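Surface glycoprotein (Trypanosoma brucei, PDB 5KLH) is a procyclic-stage surface antigen and putative sensor, whose two-lobed ectodomain, the part present here, may detect external cues for the membrane-spanning full-length protein. Local coordinates at residues E96-C101 with C146-Q151; P90-R95 with E152-K157. All blocks are in the same frame, centred on the assembly; numbering follows the deposited sequence.

Contact 1: E96-C101 with C146-Q151; sequences ERWFSC and CGYCKQ
The ring of Y148 lies over a platform made by E96 and W98, which reach it from the neighbouring strand and both meet the same side of the phenol, the carboxylate beneath its centre and the indole beneath its CD2 side. Y148 CB sits over the W98 five-membered ring, 3.5 Å from the centroid and only 6° off the normal, a CH-pi contact. Beyond CB the two aromatic side chains run side by side, and Y148 CD2 comes within 3.3 Å of W98 CZ2 over the indole face. With CG between backbone N and carbonyl carbon (chi1 67°), the phenol is swung over both partners. E96, extended beyond CG, lays its carboxylate nearly flat on the Y148 ring, the planes 19° apart and OE1 4.0 Å above the ring centre. W98 NE1 donates to the anti side of E96 OE1 in a rather long, bent bond of 3.2 Å that ties the two halves of the platform, and a water links E96 OE2 with Y148 OH.

These side chains rise from an antiparallel ladder, part of the long pair of strands 85-100 and 145-164 that reaches the smaller, disulfide-rich lobe, with strand 132-135 on the far edge of 145-164. R97 and C149 form a hydrogen-bonded pair, R97 N to C149 O and C149 N to R97 O, both 2.8 Å. The F99 ring meets C146: F99 CD1 is 4.0 Å from C146 CB, while C146 SG lies at the ring edge. On this opposite face F99 packs on helix 116-128, where its ring meets that of H119. Disulfides C101-C115, C146-C140 and C149-C126 tie both strands to the lobe, the last reaching that same helix.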
ATOM      1  N   GLU A  96      -4.348  11.289   8.326  1.00 15.96           N
ATOM      2  CA  GLU A  96      -4.720  11.480   9.721  1.00 16.43           C
ATOM      3  C   GLU A  96      -4.598  10.162  10.471  1.00 22.10           C
ATOM      4  O   GLU A  96      -5.259   9.184  10.112  1.00 21.89           O
ATOM      5  CB  GLU A  96      -6.150  12.028   9.832  1.00 18.99           C
ATOM      6  CG  GLU A  96      -6.375  13.331   9.071  1.00 21.11           C
ATOM      7  CD  GLU A  96      -7.809  13.843   9.163  1.00 26.70           C
ATOM      8  OE1 GLU A  96      -8.649  13.188   9.821  1.00 26.97           O
ATOM      9  OE2 GLU A  96      -8.087  14.912   8.578  1.00 31.26           O
ATOM     10  N   ARG A  97      -3.748  10.119  11.494  1.00 17.46           N
ATOM     11  CA  ARG A  97      -3.700   8.938  12.352  1.00 21.19           C
ATOM     12  C   ARG A  97      -4.339   9.271  13.691  1.00 16.89           C
ATOM     13  O   ARG A  97      -3.832  10.112  14.446  1.00 17.81           O
ATOM     14  CB  ARG A  97      -2.263   8.428  12.519  1.00 23.50           C
ATOM     15  CG  ARG A  97      -1.672   7.850  11.221  1.00 30.24           C
ATOM     16  CD  ARG A  97      -2.690   6.951  10.480  1.00 39.17           C
ATOM     17  NE  ARG A  97      -2.309   6.674   9.092  1.00 52.66           N
ATOM     18  CZ  ARG A  97      -2.824   5.697   8.345  1.00 62.51           C
ATOM     19  NH1 ARG A  97      -3.744   4.875   8.841  1.00 57.06           N
ATOM     20  NH2 ARG A  97      -2.410   5.532   7.094  1.00 53.08           N
ATOM     21  N   TRP A  98      -5.472   8.622  13.963  1.00 19.54           N
ATOM     22  CA  TRP A  98      -6.304   8.939  15.115  1.00 18.19           C
ATOM     23  C   TRP A  98      -5.964   8.106  16.340  1.00 16.83           C
ATOM     24  O   TRP A  98      -5.639   6.930  16.222  1.00 18.85           O
ATOM     25  CB  TRP A  98      -7.777   8.727  14.772  1.00 14.61           C
ATOM     26  CG  TRP A  98      -8.382   9.817  13.962  1.00 17.58           C
ATOM     27  CD1 TRP A  98      -8.233  10.027  12.622  1.00 23.16           C
ATOM     28  CD2 TRP A  98      -9.252  10.843  14.439  1.00 18.76           C
ATOM     29  NE1 TRP A  98      -8.951  11.134  12.236  1.00 21.87           N
ATOM     30  CE2 TRP A  98      -9.589  11.652  13.333  1.00 24.07           C
ATOM     31  CE3 TRP A  98      -9.776  11.165  15.694  1.00 21.25           C
ATOM     32  CZ2 TRP A  98     -10.433  12.756  13.446  1.00 19.79           C
ATOM     33  CZ3 TRP A  98     -10.609  12.263  15.805  1.00 22.55           C
ATOM     34  CH2 TRP A  98     -10.928  13.047  14.689  1.00 24.09           C
ATOM     35  N   PHE A  99      -6.069   8.726  17.508  1.00 15.45           N
ATOM     36  CA  PHE A  99      -6.015   7.998  18.770  1.00 14.28           C
ATOM     37  C   PHE A  99      -7.435   7.739  19.246  1.00 14.02           C
ATOM     38  O   PHE A  99      -8.202   8.676  19.485  1.00 17.31           O
ATOM     39  CB  PHE A  99      -5.230   8.777  19.832  1.00 15.68           C
ATOM     40  CG  PHE A  99      -5.054   8.020  21.123  1.00 14.19           C
ATOM     41  CD1 PHE A  99      -6.030   8.061  22.106  1.00 15.04           C
ATOM     42  CD2 PHE A  99      -3.915   7.263  21.337  1.00 17.06           C
ATOM     43  CE1 PHE A  99      -5.874   7.353  23.288  1.00 16.78           C
ATOM     44  CE2 PHE A  99      -3.748   6.556  22.511  1.00 15.04           C
ATOM     45  CZ  PHE A  99      -4.738   6.610  23.492  1.00 14.07           C
ATOM     46  N   SER A 100      -7.788   6.460  19.354  1.00 16.70           N
ATOM     47  CA  SER A 100      -9.084   6.043  19.877  1.00 19.75           C
ATOM     48  C   SER A 100      -8.847   5.393  21.229  1.00 15.76           C
ATOM     49  O   SER A 100      -7.977   4.527  21.354  1.00 21.67           O
ATOM     50  CB  SER A 100      -9.775   5.060  18.933  1.00 22.51           C
ATOM     51  OG  SER A 100      -9.845   5.579  17.614  1.00 32.39           O
ATOM     52  N   CYS A 101      -9.591   5.817  22.242  1.00 13.81           N
ATOM     53  CA  CYS A 101      -9.394   5.237  23.565  1.00 15.39           C
ATOM     54  C   CYS A 101     -10.055   3.870  23.602  1.00 16.94           C
ATOM     55  O   CYS A 101     -11.273   3.758  23.456  1.00 18.21           O
ATOM     56  CB  CYS A 101      -9.959   6.141  24.660  1.00 13.94           C
ATOM     57  SG  CYS A 101      -9.759   5.472  26.328  1.00 15.67           S
ATOM     58  N   CYS A 146      -9.923  10.695  20.523  1.00 16.11           N
ATOM     59  CA  CYS A 146      -9.375  11.766  21.353  1.00 15.96           C
ATOM     60  C   CYS A 146      -8.625  12.828  20.572  1.00 18.70           C
ATOM     61  O   CYS A 146      -8.561  13.985  20.991  1.00 18.52           O
ATOM     62  CB  CYS A 146      -8.466  11.164  22.422  1.00 20.36           C
ATOM     63  SG  CYS A 146      -9.335   9.897  23.358  1.00 17.15           S
ATOM     64  N   GLY A 147      -8.063  12.444  19.437  1.00 15.02           N
ATOM     65  CA  GLY A 147      -7.343  13.393  18.611  1.00 17.81           C
ATOM     66  C   GLY A 147      -6.654  12.691  17.467  1.00 21.65           C
ATOM     67  O   GLY A 147      -6.783  11.473  17.324  1.00 18.47           O
ATOM     68  N   TYR A 148      -5.937  13.444  16.638  1.00 16.82           N
ATOM     69  CA  TYR A 148      -5.248  12.821  15.521  1.00 20.35           C
ATOM     70  C   TYR A 148      -3.994  13.556  15.119  1.00 16.82           C
ATOM     71  O   TYR A 148      -3.912  14.786  15.198  1.00 18.63           O
ATOM     72  CB  TYR A 148      -6.180  12.681  14.306  1.00 17.67           C
ATOM     73  CG  TYR A 148      -6.623  13.968  13.632  1.00 19.69           C
ATOM     74  CD1 TYR A 148      -5.893  14.515  12.579  1.00 23.40           C
ATOM     75  CD2 TYR A 148      -7.800  14.595  14.006  1.00 21.81           C
ATOM     76  CE1 TYR A 148      -6.319  15.673  11.940  1.00 19.65           C
ATOM     77  CE2 TYR A 148      -8.234  15.750  13.368  1.00 25.29           C
ATOM     78  CZ  TYR A 148      -7.486  16.283  12.340  1.00 30.58           C
ATOM     79  OH  TYR A 148      -7.906  17.434  11.708  1.00 30.68           O
ATOM     80  N   CYS A 149      -3.010  12.773  14.704  1.00 14.41           N
ATOM     81  CA  CYS A 149      -1.771  13.300  14.179  1.00 16.04           C
ATOM     82  C   CYS A 149      -1.892  13.462  12.676  1.00 23.10           C
ATOM     83  O   CYS A 149      -2.387  12.564  11.980  1.00 18.15           O
ATOM     84  CB  CYS A 149      -0.601  12.385  14.513  1.00 18.83           C
ATOM     85  SG  CYS A 149       0.975  13.094  14.044  1.00 23.88           S
ATOM     86  N   LYS A 150      -1.429  14.602  12.174  1.00 14.95           N
ATOM     87  CA  LYS A 150      -1.599  14.919  10.766  1.00 18.60           C
ATOM     88  C   LYS A 150      -0.261  15.029  10.049  1.00 15.07           C
ATOM     89  O   LYS A 150       0.642  15.724  10.513  1.00 17.96           O
ATOM     90  CB  LYS A 150      -2.392  16.217  10.627  1.00 24.23           C
ATOM     91  CG  LYS A 150      -2.540  16.720   9.215  1.00 23.52           C
ATOM     92  CD  LYS A 150      -3.277  18.053   9.201  1.00 28.87           C
ATOM     93  CE  LYS A 150      -2.703  18.999  10.246  1.00 39.23           C
ATOM     94  NZ  LYS A 150      -3.631  19.149  11.415  1.00 42.14           N
ATOM     95  N   GLN A 151      -0.136  14.325   8.924  1.00 12.31           N
ATOM     96  CA  GLN A 151       1.061  14.412   8.102  1.00 13.80           C
ATOM     97  C   GLN A 151       0.677  14.694   6.659  1.00 15.07           C
ATOM     98  O   GLN A 151      -0.302  14.145   6.157  1.00 16.68           O
ATOM     99  CB  GLN A 151       1.887  13.123   8.190  1.00 18.74           C
ATOM    100  CG  GLN A 151       2.461  12.825   9.575  1.00 20.55           C
ATOM    101  CD  GLN A 151       3.704  13.638   9.908  1.00 27.01           C
ATOM    102  OE1 GLN A 151       4.089  14.553   9.176  1.00 22.77           O
ATOM    103  NE2 GLN A 151       4.344  13.298  11.026  1.00 23.66           N
TER
HETATM  104  O   HOH W   1      -6.738  17.237   8.718  1.00 32.20           O

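Contact 2: P90-R95 with E152-K157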
ATOM      1  N   PRO A  90      -4.824  10.683  -5.523  1.00 12.05           N
ATOM      2  CA  PRO A  90      -4.540  12.075  -5.164  1.00 11.79           C
ATOM      3  C   PRO A  90      -3.047  12.385  -5.198  1.00 12.71           C
ATOM      4  O   PRO A  90      -2.264  11.610  -4.656  1.00 13.54           O
ATOM      5  CB  PRO A  90      -5.096  12.200  -3.737  1.00 16.29           C
ATOM      6  CG  PRO A  90      -5.146  10.817  -3.223  1.00 19.68           C
ATOM      7  CD  PRO A  90      -5.425   9.933  -4.407  1.00 14.60           C
ATOM      8  N   LEU A  91      -2.678  13.500  -5.826  1.00 10.91           N
ATOM      9  CA  LEU A  91      -1.277  13.955  -5.842  1.00 10.20           C
ATOM     10  C   LEU A  91      -0.766  14.254  -4.448  1.00 14.35           C
ATOM     11  O   LEU A  91       0.419  14.072  -4.149  1.00 10.11           O
ATOM     12  CB  LEU A  91      -1.136  15.191  -6.708  1.00 13.46           C
ATOM     13  CG  LEU A  91      -1.386  14.945  -8.190  1.00 17.24           C
ATOM     14  CD1 LEU A  91      -1.565  16.267  -8.906  1.00 21.49           C
ATOM     15  CD2 LEU A  91      -0.236  14.159  -8.782  1.00 13.49           C
ATOM     16  N   HIS A  92      -1.676  14.717  -3.600  1.00 13.32           N
ATOM     17  CA  HIS A  92      -1.349  15.062  -2.229  1.00 12.36           C
ATOM     18  C   HIS A  92      -2.422  14.525  -1.316  1.00 11.78           C
ATOM     19  O   HIS A  92      -3.606  14.644  -1.611  1.00 14.95           O
ATOM     20  CB  HIS A  92      -1.227  16.579  -2.063  1.00 12.10           C
ATOM     21  CG  HIS A  92      -1.376  17.036  -0.647  1.00 13.89           C
ATOM     22  ND1 HIS A  92      -2.472  17.748  -0.206  1.00 16.77           N
ATOM     23  CD2 HIS A  92      -0.580  16.855   0.434  1.00 15.87           C
ATOM     24  CE1 HIS A  92      -2.341  17.991   1.089  1.00 12.29           C
ATOM     25  NE2 HIS A  92      -1.199  17.470   1.497  1.00 15.55           N
ATOM     26  N   ALA A  93      -2.024  13.941  -0.197  1.00 11.84           N
ATOM     27  CA  ALA A  93      -2.995  13.516   0.791  1.00 17.25           C
ATOM     28  C   ALA A  93      -2.618  14.043   2.158  1.00 19.61           C
ATOM     29  O   ALA A  93      -1.436  14.221   2.478  1.00 13.04           O
ATOM     30  CB  ALA A  93      -3.116  11.989   0.816  1.00 18.33           C
ATOM     31  N   THR A  94      -3.646  14.306   2.951  1.00 17.48           N
ATOM     32  CA  THR A  94      -3.481  14.659   4.341  1.00 18.29           C
ATOM     33  C   THR A  94      -3.796  13.430   5.166  1.00 18.97           C
ATOM     34  O   THR A  94      -4.960  13.073   5.343  1.00 21.77           O
ATOM     35  CB  THR A  94      -4.393  15.812   4.730  1.00 22.07           C
ATOM     36  OG1 THR A  94      -4.088  16.946   3.908  1.00 21.20           O
ATOM     37  CG2 THR A  94      -4.202  16.173   6.189  1.00 21.22           C
ATOM     38  N   ARG A  95      -2.756  12.768   5.647  1.00 16.11           N
ATOM     39  CA  ARG A  95      -2.929  11.515   6.367  1.00 17.71           C
ATOM     40  C   ARG A  95      -3.220  11.792   7.836  1.00 20.32           C
ATOM     41  O   ARG A  95      -2.443  12.466   8.510  1.00 21.24           O
ATOM     42  CB  ARG A  95      -1.675  10.648   6.200  1.00 21.15           C
ATOM     43  CG  ARG A  95      -1.839   9.193   6.581  1.00 35.01           C
ATOM     44  CD  ARG A  95      -0.476   8.500   6.669  1.00 46.39           C
ATOM     45  NE  ARG A  95       0.120   8.225   5.359  1.00 52.41           N
ATOM     46  CZ  ARG A  95       1.416   7.979   5.154  1.00 51.66           C
ATOM     47  NH1 ARG A  95       2.275   7.991   6.165  1.00 46.67           N
ATOM     48  NH2 ARG A  95       1.860   7.731   3.930  1.00 39.18           N
ATOM     49  N   GLU A 152       1.437  15.564   6.000  1.00 14.44           N
ATOM     50  CA  GLU A 152       1.212  15.848   4.582  1.00 14.68           C
ATOM     51  C   GLU A 152       2.127  15.002   3.714  1.00 13.07           C
ATOM     52  O   GLU A 152       3.347  14.996   3.912  1.00 12.55           O
ATOM     53  CB  GLU A 152       1.434  17.341   4.278  1.00 13.31           C
ATOM     54  CG  GLU A 152       0.685  18.291   5.207  1.00 14.24           C
ATOM     55  CD  GLU A 152      -0.831  18.204   5.090  1.00 19.82           C
ATOM     56  OE1 GLU A 152      -1.357  17.634   4.106  1.00 16.80           O
ATOM     57  OE2 GLU A 152      -1.509  18.721   6.001  1.00 18.54           O
ATOM     58  N   VAL A 153       1.534  14.275   2.771  1.00 11.93           N
ATOM     59  CA  VAL A 153       2.291  13.398   1.881  1.00 11.91           C
ATOM     60  C   VAL A 153       1.941  13.611   0.413  1.00 12.09           C
ATOM     61  O   VAL A 153       0.835  14.070   0.078  1.00 12.73           O
ATOM     62  CB  VAL A 153       2.060  11.925   2.232  1.00 11.05           C
ATOM     63  CG1 VAL A 153       2.442  11.694   3.681  1.00 14.78           C
ATOM     64  CG2 VAL A 153       0.594  11.551   2.031  1.00 11.94           C
ATOM     65  N   TYR A 154       2.884  13.267  -0.460  1.00 10.69           N
ATOM     66  CA  TYR A 154       2.701  13.462  -1.893  1.00  9.87           C
ATOM     67  C   TYR A 154       3.031  12.193  -2.656  1.00  9.38           C
ATOM     68  O   TYR A 154       4.093  11.589  -2.448  1.00  9.82           O
ATOM     69  CB  TYR A 154       3.555  14.615  -2.394  1.00  9.95           C
ATOM     70  CG  TYR A 154       3.235  15.920  -1.713  1.00  9.29           C
ATOM     71  CD1 TYR A 154       3.811  16.250  -0.500  1.00 10.67           C
ATOM     72  CD2 TYR A 154       2.328  16.815  -2.276  1.00 13.35           C
ATOM     73  CE1 TYR A 154       3.520  17.446   0.128  1.00 11.85           C
ATOM     74  CE2 TYR A 154       2.028  18.016  -1.644  1.00  9.79           C
ATOM     75  CZ  TYR A 154       2.614  18.316  -0.448  1.00 12.94           C
ATOM     76  OH  TYR A 154       2.308  19.510   0.173  1.00 15.08           O
ATOM     77  N   LEU A 155       2.133  11.802  -3.547  1.00  8.72           N
ATOM     78  CA  LEU A 155       2.306  10.590  -4.336  1.00  8.47           C
ATOM     79  C   LEU A 155       3.592  10.596  -5.158  1.00 10.11           C
ATOM     80  O   LEU A 155       3.864  11.552  -5.895  1.00  9.30           O
ATOM     81  CB  LEU A 155       1.119  10.412  -5.276  1.00  7.78           C
ATOM     82  CG  LEU A 155       1.111   9.124  -6.090  1.00  7.42           C
ATOM     83  CD1 LEU A 155       0.951   7.915  -5.175  1.00  9.88           C
ATOM     84  CD2 LEU A 155      -0.032   9.204  -7.078  1.00  9.33           C
ATOM     85  N   SER A 156       4.353   9.508  -5.049  1.00  9.36           N
ATOM     86  CA  SER A 156       5.622   9.365  -5.751  1.00  8.38           C
ATOM     87  C   SER A 156       5.670   8.064  -6.543  1.00 10.89           C
ATOM     88  O   SER A 156       6.246   8.008  -7.625  1.00 11.22           O
ATOM     89  CB  SER A 156       6.773   9.411  -4.763  1.00 12.90           C
ATOM     90  OG  SER A 156       8.005   9.233  -5.434  1.00 24.48           O
ATOM     91  N   LYS A 157       5.089   7.018  -5.964  1.00  9.04           N
ATOM     92  CA  LYS A 157       5.081   5.695  -6.579  1.00  7.69           C
ATOM     93  C   LYS A 157       3.677   5.130  -6.428  1.00 10.47           C
ATOM     94  O   LYS A 157       3.188   4.993  -5.315  1.00  9.62           O
ATOM     95  CB  LYS A 157       6.132   4.786  -5.926  1.00 12.91           C
ATOM     96  CG  LYS A 157       6.411   3.511  -6.699  1.00 16.96           C
ATOM     97  CD  LYS A 157       7.685   2.808  -6.211  1.00 27.83           C
ATOM     98  CE  LYS A 157       8.882   3.755  -6.175  1.00 26.68           C
ATOM     99  NZ  LYS A 157      10.118   3.085  -5.666  1.00 44.59           N
TER
HETATM  100  O   HOH W   2       2.372  13.897  -6.082  1.00 16.47           O
HETATM  101  O   HOH W   3      -3.964  19.745   5.293  1.00 21.07           O
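E152 OE1 takes two hydrogen bonds from the adjacent strand, from H92 NE2 at 2.6 Å and from T94 OG1 at 2.8 Å. The setting is an antiparallel ladder, strongly twisted (143° between strand directions), where strands 85-100 and 145-164 run into the larger sheet. The T94 hydroxyl uses the syn lone pair of OE1; H92 NE2 approaches on the anti side, 26° out of the carboxylate plane, with OE1 near the imidazole plane. The short H92 NE2 to E152 OE1 bond would be expected to favour a protonated imidazole. Bending of E152 at chi2 (-65°) turns its carboxylate back toward the neighbouring strand, and a water donates to both T94 OG1 and E152 OE2.

Next to this group, the Y154 ring meets the imidazole obliquely, H92 CD2 lying 3.5 Å over one face of the phenol. On the other face of the sheet, A93 CB meets V153 CG2 at 3.9 Å, and the other valine methyl, CG1, sits over the R95 guanidinium. Y190 of strand 189-191 touches both R95 and V153.

Backbone bonds between A93 and V153 in both directions set the register that brings these groups together. Further along, P90 O packs against L155 CB, and L155 and L91 both touch L73 of strand 72-79. L155 N donates to L91 O, which also accepts from a second water 2.8 Å away; that water donates its other hydrogen to L155 O.

In the fold
Contacts 1 and 2 are successive lengths of one antiparallel pair, strands 85-100 and 145-164, with centres about 18 Å apart. They meet where R95 N probably bonds to Q151 O and K150 CG packs on T94 CG2. Contact 1 lies farther out, about 20 Å from the chain centre against 12 Å, yet is the more buried: five of its nine touching residues are buried, against one of ten in contact 2. This is consistent with the small lobe's helix, disulfides and strand 132-135 packing against it. Contact 1 combines aromatic packing with three disulfide cysteines, whereas contact 2, a surface contact leading into the large sheet, relies more on a histidine–threonine–carboxylate network and bridging waters.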